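Local atomic coordinates of hypothetical protein TT1561 (Thermus thermophilus, PDB entry 1UF3), a protein that is of unknown function but binds calcium ions and, as a member of the calcineurin-like metallophosphoesterase superfamily, is predicted to be a phosphoesterase. Residues 108-113 with 152-157; 68-73 with 96-101; 16-21 with 53-58; 9-14 with 22-27. All coordinates share one frame; numbering follows the deposited sequence.

Contact 1: residues 108-113 with 152-157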
loop_
_atom_site.group_PDB
_atom_site.type_symbol
_atom_site.label_atom_id
_atom_site.label_comp_id
_atom_site.label_asym_id
_atom_site.label_seq_id
_atom_site.Cartn_x
_atom_site.Cartn_y
_atom_site.Cartn_z
ATOM N N TYR A 108 9.300 2.938 20.274
ATOM C CA TYR A 108 8.850 3.642 21.473
ATOM C C TYR A 108 8.533 2.603 22.528
ATOM O O TYR A 108 7.915 1.596 22.238
ATOM C CB TYR A 108 7.609 4.495 21.205
ATOM C CG TYR A 108 7.856 5.603 20.217
ATOM C CD1 TYR A 108 7.482 5.466 18.891
ATOM C CD2 TYR A 108 8.490 6.792 20.607
ATOM C CE1 TYR A 108 7.732 6.475 17.963
ATOM C CE2 TYR A 108 8.727 7.804 19.687
ATOM C CZ TYR A 108 8.347 7.636 18.370
ATOM O OH TYR A 108 8.568 8.629 17.437
ATOM N N LEU A 109 8.994 2.846 23.745
ATOM C CA LEU A 109 8.740 1.968 24.871
ATOM C C LEU A 109 7.522 2.613 25.578
ATOM O O LEU A 109 7.639 3.702 26.174
ATOM C CB LEU A 109 9.974 1.939 25.783
ATOM C CG LEU A 109 9.902 1.138 27.092
ATOM C CD1 LEU A 109 9.438 -0.277 26.787
ATOM C CD2 LEU A 109 11.263 1.116 27.780
ATOM N N VAL A 110 6.359 1.967 25.459
ATOM C CA VAL A 110 5.111 2.461 26.050
ATOM C C VAL A 110 4.822 1.795 27.390
ATOM O O VAL A 110 4.837 0.574 27.518
ATOM C CB VAL A 110 3.935 2.237 25.093
ATOM C CG1 VAL A 110 2.631 2.887 25.657
ATOM C CG2 VAL A 110 4.268 2.816 23.731
ATOM N N ALA A 111 4.589 2.610 28.412
ATOM C CA ALA A 111 4.323 2.083 29.738
ATOM C C ALA A 111 3.385 3.012 30.498
ATOM O O ALA A 111 3.200 4.180 30.127
ATOM C CB ALA A 111 5.612 1.940 30.511
ATOM N N GLY A 112 2.815 2.501 31.579
ATOM C CA GLY A 112 1.930 3.348 32.357
ATOM C C GLY A 112 1.636 2.890 33.767
ATOM O O GLY A 112 2.032 1.799 34.207
ATOM N N VAL A 113 0.977 3.782 34.495
ATOM C CA VAL A 113 0.524 3.502 35.842
ATOM C C VAL A 113 -0.814 4.261 35.925
ATOM O O VAL A 113 -0.846 5.502 35.952
ATOM C CB VAL A 113 1.494 3.997 36.911
ATOM C CG1 VAL A 113 0.929 3.681 38.276
ATOM C CG2 VAL A 113 2.860 3.320 36.759
ATOM N N ILE A 152 7.146 6.498 26.299
ATOM C CA ILE A 152 5.814 7.117 26.239
ATOM C C ILE A 152 5.089 6.589 27.482
ATOM O O ILE A 152 4.914 5.374 27.638
ATOM C CB ILE A 152 5.024 6.706 24.976
ATOM C CG1 ILE A 152 5.716 7.256 23.718
ATOM C CG2 ILE A 152 3.572 7.235 25.069
ATOM C CD1 ILE A 152 4.957 7.054 22.412
ATOM N N PHE A 153 4.722 7.500 28.384
ATOM C CA PHE A 153 4.054 7.142 29.628
ATOM C C PHE A 153 2.580 7.500 29.603
ATOM O O PHE A 153 2.194 8.516 29.049
ATOM C CB PHE A 153 4.680 7.879 30.834
ATOM C CG PHE A 153 6.033 7.359 31.274
ATOM C CD1 PHE A 153 6.632 6.251 30.666
ATOM C CD2 PHE A 153 6.694 7.970 32.320
ATOM C CE1 PHE A 153 7.855 5.776 31.105
ATOM C CE2 PHE A 153 7.928 7.496 32.770
ATOM C CZ PHE A 153 8.506 6.402 32.164
ATOM N N LEU A 154 1.764 6.659 30.226
ATOM C CA LEU A 154 0.323 6.916 30.329
ATOM C C LEU A 154 -0.027 6.936 31.810
ATOM O O LEU A 154 0.228 5.984 32.526
ATOM C CB LEU A 154 -0.500 5.826 29.626
ATOM C CG LEU A 154 -0.854 6.093 28.163
ATOM C CD1 LEU A 154 0.405 5.941 27.304
ATOM C CD2 LEU A 154 -1.952 5.129 27.706
ATOM N N PHE A 155 -0.579 8.039 32.287
ATOM C CA PHE A 155 -0.967 8.126 33.699
ATOM C C PHE A 155 -2.354 8.736 33.755
ATOM O O PHE A 155 -2.780 9.460 32.842
ATOM C CB PHE A 155 -0.101 9.099 34.511
ATOM C CG PHE A 155 1.332 8.744 34.604
ATOM C CD1 PHE A 155 2.301 9.657 34.162
ATOM C CD2 PHE A 155 1.733 7.586 35.248
ATOM C CE1 PHE A 155 3.638 9.419 34.376
ATOM C CE2 PHE A 155 3.061 7.335 35.464
ATOM C CZ PHE A 155 4.029 8.262 35.029
ATOM N N HIS A 156 -3.056 8.467 34.842
ATOM C CA HIS A 156 -4.337 9.108 34.974
ATOM C C HIS A 156 -4.059 10.445 35.695
ATOM O O HIS A 156 -4.525 11.501 35.276
ATOM C CB HIS A 156 -5.299 8.277 35.794
ATOM C CG HIS A 156 -6.608 8.965 36.004
ATOM N ND1 HIS A 156 -6.818 9.857 37.035
ATOM C CD2 HIS A 156 -7.724 8.997 35.240
ATOM C CE1 HIS A 156 -8.012 10.410 36.893
ATOM N NE2 HIS A 156 -8.580 9.906 35.810
ATOM N N THR A 157 -3.265 10.363 36.752
ATOM C CA THR A 157 -2.887 11.473 37.608
ATOM C C THR A 157 -1.980 12.509 36.939
ATOM O O THR A 157 -0.927 12.171 36.406
ATOM C CB THR A 157 -2.203 10.904 38.852
ATOM O OG1 THR A 157 -3.138 10.061 39.535
ATOM C CG2 THR A 157 -1.713 12.013 39.793
HETATM O O HOH W 1 -2.252 7.359 37.246
#
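Val110 and Ile152, Ala111 and Phe153, and Gly112 and Leu154 are the bridge pairs that join strands 108-118 and 151-155 in parallel, their short segment axes 4.5 Å apart at closest approach. The ladder zigzags from one strand to the other. Ile152 N donates to Leu109 O at 2.8 Å, and Ala111 N to Ile152 O at 2.9 Å. Farther along, Leu154 N reaches Ala111 O through a more bent bond (140° at the hydrogen), after which Val113 N returns to Leu154 O. Beyond this last rung a water takes over, donating to Val113 O and accepting from His156 N. Gly112 has its CA only 3.1 Å from Leu154 O, and a beta carbon there would collide with that oxygen.

On one face of the sheet Val110 and Ile152 stand side by side, CG2 of the valine against CB of the isoleucine. Ile152 CG1 points away from its own carbonyl carbon (chi1 -66°), which carries CD1 to within 3.9 Å of Tyr108 CB. The other face holds Ala111, Phe153, Val113 and Phe155, with helices 133-140 and 170-179 packed over its end. There Phe155 turns its ring edge to Val113 O, CD2 lying 3.4 Å from the oxygen. Apolar cover on both faces probably shields the backbone bonds, while a single water bridges Val113 O and His156 N.

Contact 2: residues 68-73 with 96-101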
loop_
_atom_site.group_PDB
_atom_site.type_symbol
_atom_site.label_atom_id
_atom_site.label_comp_id
_atom_site.label_asym_id
_atom_site.label_seq_id
_atom_site.Cartn_x
_atom_site.Cartn_y
_atom_site.Cartn_z
ATOM N N TYR A 68 -3.662 1.599 26.804
ATOM C CA TYR A 68 -4.557 2.245 27.743
ATOM C C TYR A 68 -4.218 1.898 29.176
ATOM O O TYR A 68 -3.496 0.919 29.443
ATOM C CB TYR A 68 -6.036 1.880 27.421
ATOM C CG TYR A 68 -6.265 0.452 26.931
ATOM C CD1 TYR A 68 -6.447 0.174 25.568
ATOM C CD2 TYR A 68 -6.240 -0.626 27.821
ATOM C CE1 TYR A 68 -6.592 -1.172 25.099
ATOM C CE2 TYR A 68 -6.378 -1.964 27.367
ATOM C CZ TYR A 68 -6.544 -2.221 26.012
ATOM O OH TYR A 68 -6.574 -3.531 25.578
ATOM N N VAL A 69 -4.670 2.751 30.099
ATOM C CA VAL A 69 -4.490 2.507 31.524
ATOM C C VAL A 69 -5.858 2.819 32.156
ATOM O O VAL A 69 -6.650 3.607 31.624
ATOM C CB VAL A 69 -3.383 3.377 32.163
ATOM C CG1 VAL A 69 -2.057 3.116 31.470
ATOM C CG2 VAL A 69 -3.754 4.841 32.102
ATOM N N PRO A 70 -6.160 2.178 33.281
ATOM C CA PRO A 70 -7.449 2.413 33.937
ATOM C C PRO A 70 -7.436 3.682 34.795
ATOM O O PRO A 70 -6.364 4.233 35.102
ATOM C CB PRO A 70 -7.624 1.151 34.764
ATOM C CG PRO A 70 -6.201 0.901 35.247
ATOM C CD PRO A 70 -5.345 1.189 34.026
ATOM N N GLY A 71 -8.628 4.144 35.171
ATOM C CA GLY A 71 -8.738 5.327 36.015
ATOM C C GLY A 71 -9.077 4.952 37.449
ATOM O O GLY A 71 -9.204 3.763 37.773
ATOM N N PRO A 72 -9.230 5.942 38.344
ATOM C CA PRO A 72 -9.555 5.645 39.744
ATOM C C PRO A 72 -10.879 4.880 39.934
ATOM O O PRO A 72 -11.041 4.169 40.903
ATOM C CB PRO A 72 -9.582 7.036 40.403
ATOM C CG PRO A 72 -8.656 7.863 39.491
ATOM C CD PRO A 72 -9.049 7.389 38.130
ATOM N N GLN A 73 -11.808 5.016 39.003
ATOM C CA GLN A 73 -13.090 4.326 39.107
ATOM C C GLN A 73 -13.215 2.929 38.429
ATOM O O GLN A 73 -14.256 2.271 38.538
ATOM C CB GLN A 73 -14.192 5.248 38.583
ATOM C CG GLN A 73 -14.508 6.421 39.510
ATOM C CD GLN A 73 -15.688 7.236 39.009
ATOM O OE1 GLN A 73 -16.736 6.679 38.696
ATOM N NE2 GLN A 73 -15.518 8.556 38.922
ATOM N N ASN A 96 -3.172 -3.160 27.576
ATOM C CA ASN A 96 -3.329 -2.468 28.832
ATOM C C ASN A 96 -1.877 -2.367 29.291
ATOM O O ASN A 96 -1.238 -3.393 29.497
ATOM C CB ASN A 96 -4.107 -3.333 29.829
ATOM C CG ASN A 96 -3.595 -3.189 31.214
ATOM O OD1 ASN A 96 -3.428 -2.074 31.697
ATOM N ND2 ASN A 96 -3.329 -4.315 31.882
ATOM N N VAL A 97 -1.352 -1.152 29.428
ATOM C CA VAL A 97 0.034 -0.981 29.854
ATOM C C VAL A 97 0.177 -0.653 31.336
ATOM O O VAL A 97 1.270 -0.351 31.816
ATOM C CB VAL A 97 0.775 0.082 28.972
ATOM C CG1 VAL A 97 0.956 -0.471 27.530
ATOM C CG2 VAL A 97 -0.017 1.388 28.915
ATOM N N HIS A 98 -0.924 -0.771 32.075
ATOM C CA HIS A 98 -0.913 -0.508 33.518
ATOM C C HIS A 98 0.079 -1.451 34.228
ATOM O O HIS A 98 -0.081 -2.669 34.225
ATOM C CB HIS A 98 -2.346 -0.666 34.084
ATOM C CG HIS A 98 -2.452 -0.439 35.564
ATOM N ND1 HIS A 98 -2.074 0.744 36.171
ATOM C CD2 HIS A 98 -2.852 -1.260 36.566
ATOM C CE1 HIS A 98 -2.230 0.637 37.481
ATOM N NE2 HIS A 98 -2.700 -0.569 37.746
ATOM N N GLU A 99 1.116 -0.863 34.816
ATOM C CA GLU A 99 2.197 -1.552 35.540
ATOM C C GLU A 99 3.063 -2.405 34.610
ATOM O O GLU A 99 3.919 -3.156 35.063
ATOM C CB GLU A 99 1.670 -2.456 36.670
ATOM C CG GLU A 99 0.582 -1.861 37.560
ATOM C CD GLU A 99 0.140 -2.845 38.646
ATOM O OE1 GLU A 99 0.214 -4.070 38.418
ATOM O OE2 GLU A 99 -0.286 -2.401 39.728
ATOM N N THR A 100 2.847 -2.300 33.310
ATOM C CA THR A 100 3.652 -3.093 32.404
ATOM C C THR A 100 4.108 -2.263 31.195
ATOM O O THR A 100 4.120 -1.023 31.262
ATOM C CB THR A 100 2.874 -4.408 32.011
ATOM O OG1 THR A 100 3.761 -5.315 31.357
ATOM C CG2 THR A 100 1.697 -4.104 31.126
ATOM N N PHE A 101 4.477 -2.912 30.088
ATOM C CA PHE A 101 4.963 -2.157 28.937
ATOM C C PHE A 101 4.797 -2.888 27.611
ATOM O O PHE A 101 4.509 -4.084 27.583
ATOM C CB PHE A 101 6.453 -1.879 29.139
ATOM C CG PHE A 101 7.311 -3.096 28.964
ATOM C CD1 PHE A 101 7.824 -3.427 27.703
ATOM C CD2 PHE A 101 7.520 -3.968 30.025
ATOM C CE1 PHE A 101 8.516 -4.604 27.507
ATOM C CE2 PHE A 101 8.211 -5.151 29.848
ATOM C CZ PHE A 101 8.711 -5.476 28.576
#
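Tyr68 and Asn96 form a parallel bridge between neighbouring strands of the six-stranded sheet, the two ends of a beta-alpha-beta crossover made through helix 77-90. The backbone pairing is brief: Val97 N donates to Tyr68 O at 3.0 Å, and residues 97-100 then curl away. Asn96 OD1 starts the curl by accepting His98 N at 2.8 Å, an Asx turn in which the donor sits above the amide plane, and a type II turn from Val97 to Thr100 follows. The same OD1 also bonds Tyr80 OH, while Asn96 ND2 reaches Tyr138 OH of a neighbouring subunit.

Apolar contact comes from Val69 CG1, which meets Val97 CG2 at 3.7 Å, and from the Tyr68 ring. With CG lodged between its backbone N and carbonyl carbon (chi1 36°), that ring leans along Asn96, bringing CE2 to 3.4 Å from Asn96 CA. Its hydroxyl bonds Glu88 OE2, the oxygen that also takes Asn96 N. An alanine here would strip away the ring and hydroxyl, and would probably open a gap beside Asn96 and leave Glu88 OE2 without one of its partners.

The His98 ring is held by hydrogen bonds of ND1 to Gly114 N and of NE2 to Tyr131 OH, and is packed on both faces. Glu99 CG covers one; over the opposite face Pro70 CG lies 4.2 Å from the ring centroid, 16° off the normal.

Contact 3: residues 16-21 with 53-58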
loop_
_atom_site.group_PDB
_atom_site.type_symbol
_atom_site.label_atom_id
_atom_site.label_comp_id
_atom_site.label_asym_id
_atom_site.label_seq_id
_atom_site.Cartn_x
_atom_site.Cartn_y
_atom_site.Cartn_z
ATOM N N GLY A 16 -17.625 5.178 30.199
ATOM C CA GLY A 16 -18.689 4.333 29.681
ATOM C C GLY A 16 -19.503 4.846 28.513
ATOM O O GLY A 16 -20.450 4.179 28.084
ATOM N N ASP A 17 -19.144 6.011 27.980
ATOM C CA ASP A 17 -19.867 6.570 26.839
ATOM C C ASP A 17 -19.461 5.822 25.564
ATOM O O ASP A 17 -18.521 6.219 24.865
ATOM C CB ASP A 17 -19.535 8.050 26.688
ATOM C CG ASP A 17 -20.498 8.763 25.782
ATOM O OD1 ASP A 17 -21.145 8.078 24.967
ATOM O OD2 ASP A 17 -20.606 10.006 25.872
ATOM N N LEU A 18 -20.182 4.748 25.258
ATOM C CA LEU A 18 -19.886 3.926 24.090
ATOM C C LEU A 18 -20.163 4.591 22.751
ATOM O O LEU A 18 -19.535 4.255 21.737
ATOM C CB LEU A 18 -20.667 2.612 24.164
ATOM C CG LEU A 18 -20.373 1.810 25.426
ATOM C CD1 LEU A 18 -21.204 0.556 25.431
ATOM C CD2 LEU A 18 -18.894 1.474 25.494
ATOM N N GLU A 19 -21.114 5.516 22.721
ATOM C CA GLU A 19 -21.411 6.169 21.458
ATOM C C GLU A 19 -20.241 7.071 21.100
ATOM O O GLU A 19 -19.844 7.159 19.945
ATOM C CB GLU A 19 -22.716 6.975 21.541
ATOM C CG GLU A 19 -23.956 6.117 21.774
ATOM C CD GLU A 19 -24.137 5.007 20.733
ATOM O OE1 GLU A 19 -24.325 5.321 19.534
ATOM O OE2 GLU A 19 -24.095 3.812 21.117
ATOM N N ALA A 20 -19.696 7.747 22.100
ATOM C CA ALA A 20 -18.558 8.623 21.886
ATOM C C ALA A 20 -17.324 7.773 21.517
ATOM O O ALA A 20 -16.583 8.108 20.587
ATOM C CB ALA A 20 -18.290 9.438 23.147
ATOM N N LEU A 21 -17.111 6.679 22.244
ATOM C CA LEU A 21 -15.985 5.786 21.976
ATOM C C LEU A 21 -16.033 5.316 20.532
ATOM O O LEU A 21 -15.015 5.311 19.830
ATOM C CB LEU A 21 -16.030 4.569 22.891
ATOM C CG LEU A 21 -14.876 3.579 22.723
ATOM C CD1 LEU A 21 -13.578 4.264 23.072
ATOM C CD2 LEU A 21 -15.085 2.378 23.629
ATOM N N ALA A 53 -16.335 -5.498 28.420
ATOM C CA ALA A 53 -16.298 -6.296 27.208
ATOM C C ALA A 53 -16.886 -5.532 26.029
ATOM O O ALA A 53 -16.343 -5.583 24.922
ATOM C CB ALA A 53 -17.031 -7.611 27.421
ATOM N N ALA A 54 -17.983 -4.802 26.246
ATOM C CA ALA A 54 -18.588 -4.047 25.146
ATOM C C ALA A 54 -17.657 -2.905 24.710
ATOM O O ALA A 54 -17.522 -2.621 23.523
ATOM C CB ALA A 54 -19.958 -3.493 25.572
ATOM N N PHE A 55 -17.041 -2.258 25.701
ATOM C CA PHE A 55 -16.088 -1.157 25.496
ATOM C C PHE A 55 -14.916 -1.655 24.595
ATOM O O PHE A 55 -14.617 -1.076 23.566
ATOM C CB PHE A 55 -15.544 -0.718 26.862
ATOM C CG PHE A 55 -14.616 0.457 26.802
ATOM C CD1 PHE A 55 -15.105 1.755 26.969
ATOM C CD2 PHE A 55 -13.245 0.273 26.586
ATOM C CE1 PHE A 55 -14.240 2.864 26.924
ATOM C CE2 PHE A 55 -12.374 1.369 26.537
ATOM C CZ PHE A 55 -12.873 2.668 26.707
ATOM N N PHE A 56 -14.270 -2.740 25.006
ATOM C CA PHE A 56 -13.157 -3.316 24.244
ATOM C C PHE A 56 -13.536 -3.831 22.857
ATOM O O PHE A 56 -12.748 -3.746 21.907
ATOM C CB PHE A 56 -12.512 -4.409 25.079
ATOM C CG PHE A 56 -11.724 -3.875 26.233
ATOM C CD1 PHE A 56 -11.790 -4.469 27.474
ATOM C CD2 PHE A 56 -10.898 -2.759 26.064
ATOM C CE1 PHE A 56 -11.053 -3.974 28.545
ATOM C CE2 PHE A 56 -10.157 -2.261 27.131
ATOM C CZ PHE A 56 -10.238 -2.872 28.373
ATOM N N ARG A 57 -14.754 -4.339 22.715
ATOM C CA ARG A 57 -15.204 -4.823 21.415
ATOM C C ARG A 57 -15.229 -3.657 20.424
ATOM O O ARG A 57 -14.823 -3.790 19.261
ATOM C CB ARG A 57 -16.600 -5.432 21.544
ATOM C CG ARG A 57 -17.122 -6.017 20.258
ATOM C CD ARG A 57 -17.289 -7.526 20.362
ATOM N NE ARG A 57 -17.509 -8.114 19.037
ATOM C CZ ARG A 57 -17.594 -9.417 18.789
ATOM N NH1 ARG A 57 -17.484 -10.298 19.779
ATOM N NH2 ARG A 57 -17.779 -9.839 17.543
ATOM N N ILE A 58 -15.723 -2.514 20.891
ATOM C CA ILE A 58 -15.801 -1.311 20.068
ATOM C C ILE A 58 -14.395 -0.770 19.784
ATOM O O ILE A 58 -14.100 -0.405 18.660
ATOM C CB ILE A 58 -16.669 -0.214 20.775
ATOM C CG1 ILE A 58 -18.149 -0.494 20.496
ATOM C CG2 ILE A 58 -16.278 1.202 20.301
ATOM C CD1 ILE A 58 -19.099 0.175 21.474
#
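Helices 18-25 and 49-59, which belong to adjacent beta-alpha-beta crossovers, lie next to each other on one face of the six-stranded sheet, where Leu21 and Phe55 interlock above strand 35-39. The leucine approaches the ring at about a right angle and sets CD2 over one face, 3.5 Å from the centroid and 17° off the normal. That methyl is displaced toward the rim, on the side of CD1 and CE1, and its approach to Phe55 CD1 is a tight 3.4 Å. Phe55 holds its ring out from the helix with CG opposite the backbone N (chi1 -177°), which lays the ring under Leu21 and against Leu38 of the strand and Pro14 and Leu42 of the loops.

Leu18 joins from one turn earlier. Its CD2 reaches Phe55 CA at 3.8 Å, while CD1 lies near Ala54 CB, so the two branches settle over consecutive residues of the partner helix. Ile58 touches both leucines: its CG2 meets Leu21 CG at 3.7 Å, and its CD1 comes up to Leu18 CB at 4.0 Å. The interface between these segments is therefore wholly apolar. A serine in place of Phe55 would remove the surface beneath Leu21 CD2 and would probably open a gap between the two helices and the strand below.

Helix 18-25 is capped at its start by Asp17, the N-cap residue, whose OD1 accepts Ala20 N at 3.2 Å, the donor standing well above the carboxylate plane.

Contact 4: residues 9-14 with 22-27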
loop_
_atom_site.group_PDB
_atom_site.type_symbol
_atom_site.label_atom_id
_atom_site.label_comp_id
_atom_site.label_asym_id
_atom_site.label_seq_id
_atom_site.Cartn_x
_atom_site.Cartn_y
_atom_site.Cartn_z
ATOM N N LEU A 9 -3.790 9.120 18.128
ATOM C CA LEU A 9 -5.143 9.583 18.444
ATOM C C LEU A 9 -5.284 9.312 19.951
ATOM O O LEU A 9 -5.092 8.173 20.421
ATOM C CB LEU A 9 -6.171 8.780 17.635
ATOM C CG LEU A 9 -7.642 9.164 17.763
ATOM C CD1 LEU A 9 -7.824 10.614 17.358
ATOM C CD2 LEU A 9 -8.485 8.234 16.867
ATOM N N ALA A 10 -5.584 10.356 20.714
ATOM C CA ALA A 10 -5.668 10.235 22.167
ATOM C C ALA A 10 -6.868 10.921 22.836
ATOM O O ALA A 10 -7.433 11.864 22.304
ATOM C CB ALA A 10 -4.379 10.766 22.778
ATOM N N THR A 11 -7.220 10.428 24.016
ATOM C CA THR A 11 -8.337 10.955 24.789
ATOM C C THR A 11 -8.297 10.280 26.144
ATOM O O THR A 11 -7.528 9.317 26.358
ATOM C CB THR A 11 -9.695 10.647 24.118
ATOM O OG1 THR A 11 -10.724 11.387 24.778
ATOM C CG2 THR A 11 -10.032 9.157 24.239
ATOM N N SER A 12 -9.128 10.774 27.062
ATOM C CA SER A 12 -9.187 10.220 28.411
ATOM C C SER A 12 -10.603 10.190 28.981
ATOM O O SER A 12 -11.538 10.724 28.407
ATOM C CB SER A 12 -8.326 11.054 29.356
ATOM O OG SER A 12 -8.892 12.360 29.467
ATOM N N ASN A 13 -10.733 9.539 30.121
ATOM C CA ASN A 13 -11.986 9.473 30.851
ATOM C C ASN A 13 -13.287 9.366 30.060
ATOM O O ASN A 13 -14.173 10.187 30.234
ATOM C CB ASN A 13 -12.056 10.701 31.766
ATOM C CG ASN A 13 -13.063 10.541 32.876
ATOM O OD1 ASN A 13 -12.900 9.691 33.758
ATOM N ND2 ASN A 13 -14.117 11.357 32.841
ATOM N N PRO A 14 -13.424 8.363 29.176
ATOM C CA PRO A 14 -14.675 8.234 28.412
ATOM C C PRO A 14 -15.910 7.916 29.300
ATOM O O PRO A 14 -17.053 8.133 28.892
ATOM C CB PRO A 14 -14.363 7.107 27.421
ATOM C CG PRO A 14 -13.319 6.277 28.158
ATOM C CD PRO A 14 -12.436 7.356 28.748
ATOM N N GLU A 22 -17.221 4.935 20.075
ATOM C CA GLU A 22 -17.348 4.471 18.711
ATOM C C GLU A 22 -17.039 5.558 17.686
ATOM O O GLU A 22 -16.433 5.276 16.644
ATOM C CB GLU A 22 -18.738 3.916 18.437
ATOM C CG GLU A 22 -18.795 3.292 17.059
ATOM C CD GLU A 22 -20.150 2.757 16.699
ATOM O OE1 GLU A 22 -20.673 1.911 17.463
ATOM O OE2 GLU A 22 -20.686 3.178 15.642
ATOM N N LYS A 23 -17.474 6.791 17.960
ATOM C CA LYS A 23 -17.201 7.892 17.034
ATOM C C LYS A 23 -15.690 8.140 17.054
ATOM O O LYS A 23 -15.074 8.403 16.021
ATOM C CB LYS A 23 -17.937 9.170 17.465
ATOM C CG LYS A 23 -19.469 9.119 17.338
ATOM C CD LYS A 23 -20.100 10.335 18.034
ATOM C CE LYS A 23 -21.617 10.399 17.873
ATOM N NZ LYS A 23 -22.046 10.893 16.534
ATOM N N PHE A 24 -15.112 8.042 18.247
ATOM C CA PHE A 24 -13.679 8.241 18.460
ATOM C C PHE A 24 -12.893 7.237 17.610
ATOM O O PHE A 24 -11.974 7.607 16.883
ATOM C CB PHE A 24 -13.342 8.048 19.943
ATOM C CG PHE A 24 -11.863 8.115 20.255
ATOM C CD1 PHE A 24 -11.173 9.323 20.192
ATOM C CD2 PHE A 24 -11.160 6.961 20.589
ATOM C CE1 PHE A 24 -9.793 9.389 20.455
ATOM C CE2 PHE A 24 -9.776 7.007 20.858
ATOM C CZ PHE A 24 -9.092 8.230 20.788
ATOM N N VAL A 25 -13.276 5.971 17.705
ATOM C CA VAL A 25 -12.630 4.902 16.945
ATOM C C VAL A 25 -12.761 5.129 15.443
ATOM O O VAL A 25 -11.798 4.913 14.697
ATOM C CB VAL A 25 -13.220 3.526 17.339
ATOM C CG1 VAL A 25 -12.775 2.444 16.369
ATOM C CG2 VAL A 25 -12.773 3.184 18.747
ATOM N N LYS A 26 -13.932 5.576 14.994
ATOM C CA LYS A 26 -14.141 5.837 13.574
ATOM C C LYS A 26 -13.385 7.053 13.036
ATOM O O LYS A 26 -13.406 7.327 11.837
ATOM C CB LYS A 26 -15.626 5.999 13.280
ATOM C CG LYS A 26 -16.411 4.753 13.548
ATOM C CD LYS A 26 -17.748 4.801 12.840
ATOM C CE LYS A 26 -18.523 3.520 13.057
ATOM N NZ LYS A 26 -19.889 3.612 12.457
ATOM N N LEU A 27 -12.711 7.778 13.918
ATOM C CA LEU A 27 -11.943 8.944 13.510
ATOM C C LEU A 27 -10.573 8.533 12.990
ATOM O O LEU A 27 -9.964 9.245 12.191
ATOM C CB LEU A 27 -11.673 9.868 14.695
ATOM C CG LEU A 27 -12.765 10.512 15.525
ATOM C CD1 LEU A 27 -12.080 11.212 16.676
ATOM C CD2 LEU A 27 -13.557 11.494 14.702
#
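Phe24 O is met by two groups: Leu27 N donates to it at 3.1 Å, and Leu9 CD2 of the neighbouring strand presses against it at 3.5 Å. Leu9 then continues onto the phenylalanine ring, its CG 3.5 Å from Phe24 CE1 and its CD2 over one face, offset toward the rim. The opposite face is taken by Thr11, whose CG2 lies 3.9 Å from the ring centroid and 18° off the normal. Two residues that point to the same side of the strand thus clasp the ring between them as CH-pi partners.

The threonine divides its branches by chemistry. With OG1 anti to the backbone N (chi1 -170°), the hydroxyl is directed to Glu211 O, a hydrogen bond that satisfies it inside the protein, and the methyl is left to face Phe24.

Strand 7-12 and helix 18-25 are the first two elements of a beta-alpha-beta crossover that strand 35-39 completes, parallel to the first and beside it in the six-stranded sheet. Phe24 is one of the residues that seat the helix on this sheet: its ring also touches Ile36 of strand 35-39 and Tyr212 of strand 211-216 on the other flank. Leu27 CB, three residues beyond Phe24, packs on Leu9 CD2 at 4.2 Å. Within residues 22-27, Lys26 NZ forms a salt bridge to Glu22 OE2 one turn back, weak as a hydrogen bond at 3.3 Å.

Contacts 3 and 4 lie on the six-stranded sheet and its helices, contact 1 in the second sheet, and contact 2 where the chain passes from one to the other. Contacts 1 and 2 touch, Gly112 O standing 2.9 Å from Glu99 N in a probable hydrogen bond. Contact 2 reaches contact 3 through Tyr68 CZ and Phe56 CE2, 3.8 Å apart, and contact 3 shares helix 18-25 with contact 4, where Phe55 CE1 also meets Pro14 CG at 3.7 Å. Contacts 1 and 3 are remote, their centres about 21 Å apart. Calcium lies closest to contact 2: the His98 side chain is about 7 Å from a bound ion, and Glu99 is seen to bind calcium in this protein, although no ion is bound to it in this chain.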